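CysE, serine acetyltransferase (Brucella abortus, PDB 4HZD) probably transfers an acetyl group from acetyl-coenzyme A to serine, giving the O-acetylserine used in cysteine biosynthesis. Local coordinates at residues 90-102 / 158-170. Residues are numbered along the deposited sequence; the frame is centred on the assembly and turned at random.
Sequences VLRVDIQAVYDRD and ARLGSGLFLDHAT
The last three turns of helix 87-101 run along the bend between strands 159-160 and 165-166, with the CA atoms of Asp94 and Gly163 4.2 Å apart. At this closest approach Asp94 OD1 takes a hydrogen bond of 3.0 Å from Leu164 N, which comes in from above the carboxylate plane, 42° out of it. The other oxygen, OD2, turns to helix 116-132, where Arg125 forms a salt bridge with it and Gln122 a hydrogen bond. Two turns later, Arg101 reaches back with its chain extended from CG to NE, and NH1 and NH2 both bond to Gly163 O, each at 2.9 Å. Ala97 CB covers one face of that guanidinium, 3.5 Å above its centre. Strands 159-160 and 165-166 belong to the first coil of the left-handed beta-helix, and here the helical N-terminal domain packs against it. With CG anti to the backbone N (chi1 178°), Phe165 sends its ring from that coil to Val98, Arg101 and Asp102. Val98 CA lies over one face, while its CG2 touches Phe165 CD1 at the rim, at 3.8 Å; Arg101 CB and Asp102 CB close in obliquely, and Asp167 CB covers the opposite face, offset toward the rim. Ala104 N donates to Asp102 OD1, and water 2 to both Asp102 OD2 and Asp167 OD1, bridging two carboxylates that would otherwise probably repel, next to His168 of the coenzyme A pocket.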
# COMPACT_ATOMS: atom_id res chain seq x y z
N VAL A 90 -8.01 -13.48 -29.56
CA VAL A 90 -7.43 -14.55 -28.73
C VAL A 90 -8.07 -14.54 -27.33
O VAL A 90 -8.52 -15.59 -26.84
CB VAL A 90 -5.89 -14.46 -28.63
CG1 VAL A 90 -5.33 -15.43 -27.61
CG2 VAL A 90 -5.21 -14.67 -29.99
N LEU A 91 -8.18 -13.36 -26.70
CA LEU A 91 -8.69 -13.32 -25.31
C LEU A 91 -10.18 -13.73 -25.25
O LEU A 91 -10.63 -14.34 -24.28
CB LEU A 91 -8.42 -11.94 -24.65
CG LEU A 91 -9.23 -10.73 -25.10
CD1 LEU A 91 -10.59 -10.74 -24.42
CD2 LEU A 91 -8.50 -9.40 -24.86
N ARG A 92 -10.93 -13.35 -26.27
CA ARG A 92 -12.33 -13.75 -26.45
C ARG A 92 -12.52 -15.26 -26.66
O ARG A 92 -13.46 -15.87 -26.11
CB ARG A 92 -12.99 -12.94 -27.60
CG ARG A 92 -13.57 -11.57 -27.16
CD ARG A 92 -13.90 -10.67 -28.35
NE ARG A 92 -14.27 -9.29 -27.96
CZ ARG A 92 -13.40 -8.30 -27.68
NH1 ARG A 92 -12.08 -8.50 -27.68
NH2 ARG A 92 -13.86 -7.09 -27.37
N VAL A 93 -11.65 -15.88 -27.46
CA VAL A 93 -11.69 -17.35 -27.59
C VAL A 93 -11.28 -18.03 -26.26
O VAL A 93 -11.86 -19.06 -25.88
CB VAL A 93 -10.92 -17.89 -28.82
CG1 VAL A 93 -11.51 -17.32 -30.10
CG2 VAL A 93 -9.45 -17.54 -28.76
N ASP A 94 -10.32 -17.45 -25.55
CA ASP A 94 -9.91 -17.99 -24.24
C ASP A 94 -11.05 -17.90 -23.22
O ASP A 94 -11.25 -18.82 -22.42
CB ASP A 94 -8.65 -17.28 -23.71
CG ASP A 94 -7.38 -17.66 -24.44
OD1 ASP A 94 -7.35 -18.64 -25.23
OD2 ASP A 94 -6.37 -16.98 -24.22
N ILE A 95 -11.78 -16.79 -23.25
CA ILE A 95 -12.97 -16.60 -22.41
C ILE A 95 -14.07 -17.61 -22.79
O ILE A 95 -14.67 -18.26 -21.92
CB ILE A 95 -13.51 -15.15 -22.51
CG1 ILE A 95 -12.58 -14.15 -21.80
CG2 ILE A 95 -14.92 -15.04 -21.93
CD1 ILE A 95 -13.02 -12.70 -22.00
N GLN A 96 -14.32 -17.71 -24.10
CA GLN A 96 -15.26 -18.70 -24.63
C GLN A 96 -14.89 -20.15 -24.27
O GLN A 96 -15.79 -20.93 -23.98
CB GLN A 96 -15.49 -18.49 -26.15
CG GLN A 96 -16.62 -19.35 -26.73
CD GLN A 96 -18.02 -18.82 -26.41
OE1 GLN A 96 -18.25 -17.61 -26.30
NE2 GLN A 96 -18.96 -19.73 -26.25
N ALA A 97 -13.60 -20.48 -24.20
CA ALA A 97 -13.16 -21.80 -23.72
C ALA A 97 -13.64 -22.11 -22.31
O ALA A 97 -14.12 -23.23 -22.04
CB ALA A 97 -11.64 -21.94 -23.79
N VAL A 98 -13.49 -21.15 -21.40
CA VAL A 98 -13.94 -21.37 -20.03
C VAL A 98 -15.44 -21.56 -20.02
O VAL A 98 -15.96 -22.46 -19.37
CB VAL A 98 -13.60 -20.19 -19.06
CG1 VAL A 98 -14.14 -20.48 -17.66
CG2 VAL A 98 -12.09 -19.98 -18.99
N TYR A 99 -16.13 -20.67 -20.73
CA TYR A 99 -17.58 -20.67 -20.73
C TYR A 99 -18.09 -22.03 -21.23
O TYR A 99 -18.97 -22.62 -20.61
CB TYR A 99 -18.13 -19.50 -21.58
CG TYR A 99 -19.65 -19.44 -21.58
CD1 TYR A 99 -20.36 -18.88 -20.50
CD2 TYR A 99 -20.38 -19.94 -22.65
CE1 TYR A 99 -21.75 -18.83 -20.49
CE2 TYR A 99 -21.77 -19.88 -22.66
CZ TYR A 99 -22.44 -19.33 -21.60
OH TYR A 99 -23.82 -19.30 -21.63
N ASP A 100 -17.48 -22.53 -22.31
CA ASP A 100 -17.86 -23.82 -22.92
C ASP A 100 -17.43 -25.07 -22.17
O ASP A 100 -18.10 -26.09 -22.27
CB ASP A 100 -17.32 -23.91 -24.36
CG ASP A 100 -18.01 -22.93 -25.30
OD1 ASP A 100 -19.11 -22.46 -24.99
OD2 ASP A 100 -17.44 -22.61 -26.35
N ARG A 101 -16.33 -24.99 -21.42
CA ARG A 101 -15.68 -26.18 -20.86
C ARG A 101 -15.81 -26.33 -19.34
O ARG A 101 -15.59 -27.41 -18.86
CB ARG A 101 -14.20 -26.28 -21.28
CG ARG A 101 -13.94 -26.25 -22.79
CD ARG A 101 -12.45 -26.35 -23.11
NE ARG A 101 -12.22 -25.73 -24.41
CZ ARG A 101 -11.07 -25.29 -24.89
NH1 ARG A 101 -9.93 -25.42 -24.22
NH2 ARG A 101 -11.05 -24.72 -26.09
N ASP A 102 -16.17 -25.28 -18.59
CA ASP A 102 -16.33 -25.39 -17.12
C ASP A 102 -17.77 -25.25 -16.62
O ASP A 102 -18.32 -24.15 -16.65
CB ASP A 102 -15.51 -24.32 -16.40
CG ASP A 102 -15.30 -24.62 -14.88
OD1 ASP A 102 -15.97 -25.51 -14.29
OD2 ASP A 102 -14.44 -23.95 -14.28
N ALA A 158 7.95 -20.15 -24.08
CA ALA A 158 6.93 -21.16 -24.34
C ALA A 158 5.95 -20.59 -25.35
O ALA A 158 5.80 -19.36 -25.43
CB ALA A 158 6.19 -21.59 -23.07
N ARG A 159 5.30 -21.46 -26.14
CA ARG A 159 4.31 -20.98 -27.10
C ARG A 159 2.94 -21.56 -26.77
O ARG A 159 2.79 -22.78 -26.65
CB ARG A 159 4.74 -21.30 -28.54
CG ARG A 159 6.00 -20.56 -28.91
CD ARG A 159 6.08 -20.19 -30.38
NE ARG A 159 6.71 -21.19 -31.24
CZ ARG A 159 7.56 -22.15 -30.88
NH1 ARG A 159 7.95 -22.29 -29.61
NH2 ARG A 159 8.03 -22.97 -31.81
N LEU A 160 1.96 -20.68 -26.55
CA LEU A 160 0.61 -21.11 -26.17
C LEU A 160 -0.44 -20.66 -27.17
O LEU A 160 -0.55 -19.46 -27.48
CB LEU A 160 0.21 -20.61 -24.78
CG LEU A 160 1.11 -20.89 -23.57
CD1 LEU A 160 0.53 -20.21 -22.33
CD2 LEU A 160 1.23 -22.39 -23.34
N GLY A 161 -1.25 -21.61 -27.64
CA GLY A 161 -2.28 -21.32 -28.64
C GLY A 161 -3.48 -20.62 -28.04
O GLY A 161 -3.50 -20.29 -26.86
N SER A 162 -4.49 -20.40 -28.86
CA SER A 162 -5.71 -19.77 -28.38
C SER A 162 -6.75 -20.79 -27.97
O SER A 162 -6.57 -22.02 -28.18
CB SER A 162 -6.28 -18.86 -29.46
OG SER A 162 -6.70 -19.66 -30.53
N GLY A 163 -7.86 -20.31 -27.40
CA GLY A 163 -8.85 -21.20 -26.79
C GLY A 163 -8.22 -22.14 -25.77
O GLY A 163 -8.55 -23.33 -25.67
N LEU A 164 -7.25 -21.62 -25.02
CA LEU A 164 -6.64 -22.41 -23.95
C LEU A 164 -7.44 -22.27 -22.66
O LEU A 164 -7.76 -21.16 -22.25
CB LEU A 164 -5.21 -21.96 -23.74
CG LEU A 164 -4.36 -22.65 -22.64
CD1 LEU A 164 -4.23 -24.16 -22.89
CD2 LEU A 164 -2.99 -21.97 -22.63
N PHE A 165 -7.78 -23.41 -22.06
CA PHE A 165 -8.42 -23.46 -20.76
C PHE A 165 -7.47 -24.02 -19.69
O PHE A 165 -7.05 -25.19 -19.77
CB PHE A 165 -9.71 -24.25 -20.90
CG PHE A 165 -10.47 -24.44 -19.61
CD1 PHE A 165 -10.58 -23.40 -18.69
CD2 PHE A 165 -11.13 -25.63 -19.36
CE1 PHE A 165 -11.30 -23.58 -17.51
CE2 PHE A 165 -11.85 -25.83 -18.18
CZ PHE A 165 -11.94 -24.80 -17.26
N LEU A 166 -7.11 -23.16 -18.73
CA LEU A 166 -6.20 -23.49 -17.63
C LEU A 166 -7.03 -23.59 -16.36
O LEU A 166 -7.29 -22.58 -15.66
CB LEU A 166 -5.15 -22.38 -17.48
CG LEU A 166 -3.68 -22.75 -17.52
CD1 LEU A 166 -3.34 -23.55 -18.79
CD2 LEU A 166 -2.80 -21.49 -17.42
N ASP A 167 -7.50 -24.80 -16.08
CA ASP A 167 -8.57 -24.96 -15.12
C ASP A 167 -7.93 -25.12 -13.75
O ASP A 167 -7.11 -26.02 -13.57
CB ASP A 167 -9.42 -26.21 -15.50
CG ASP A 167 -10.64 -26.43 -14.56
OD1 ASP A 167 -11.05 -25.51 -13.82
OD2 ASP A 167 -11.21 -27.54 -14.59
N HIS A 168 -8.27 -24.24 -12.80
CA HIS A 168 -7.70 -24.28 -11.40
C HIS A 168 -6.28 -23.77 -11.35
O HIS A 168 -5.99 -22.93 -10.52
CB HIS A 168 -7.82 -25.68 -10.74
CG HIS A 168 -9.23 -26.20 -10.67
ND1 HIS A 168 -10.23 -25.52 -10.06
CD2 HIS A 168 -9.82 -27.37 -11.19
CE1 HIS A 168 -11.40 -26.20 -10.17
NE2 HIS A 168 -11.15 -27.33 -10.87
N ALA A 169 -5.44 -24.25 -12.29
CA ALA A 169 -4.07 -23.76 -12.60
C ALA A 169 -2.96 -23.96 -11.59
O ALA A 169 -1.80 -24.04 -11.99
CB ALA A 169 -4.10 -22.29 -13.08
N THR A 170 -3.27 -24.01 -10.30
CA THR A 170 -2.18 -24.05 -9.31
C THR A 170 -1.12 -25.14 -9.62
O THR A 170 -1.44 -26.32 -9.69
CB THR A 170 -2.74 -24.39 -7.92
OG1 THR A 170 -3.89 -23.59 -7.63
CG2 THR A 170 -1.61 -24.30 -6.81
O HOH W 1 -9.02 -19.27 -20.76
O HOH W 2 -11.99 -22.76 -14.38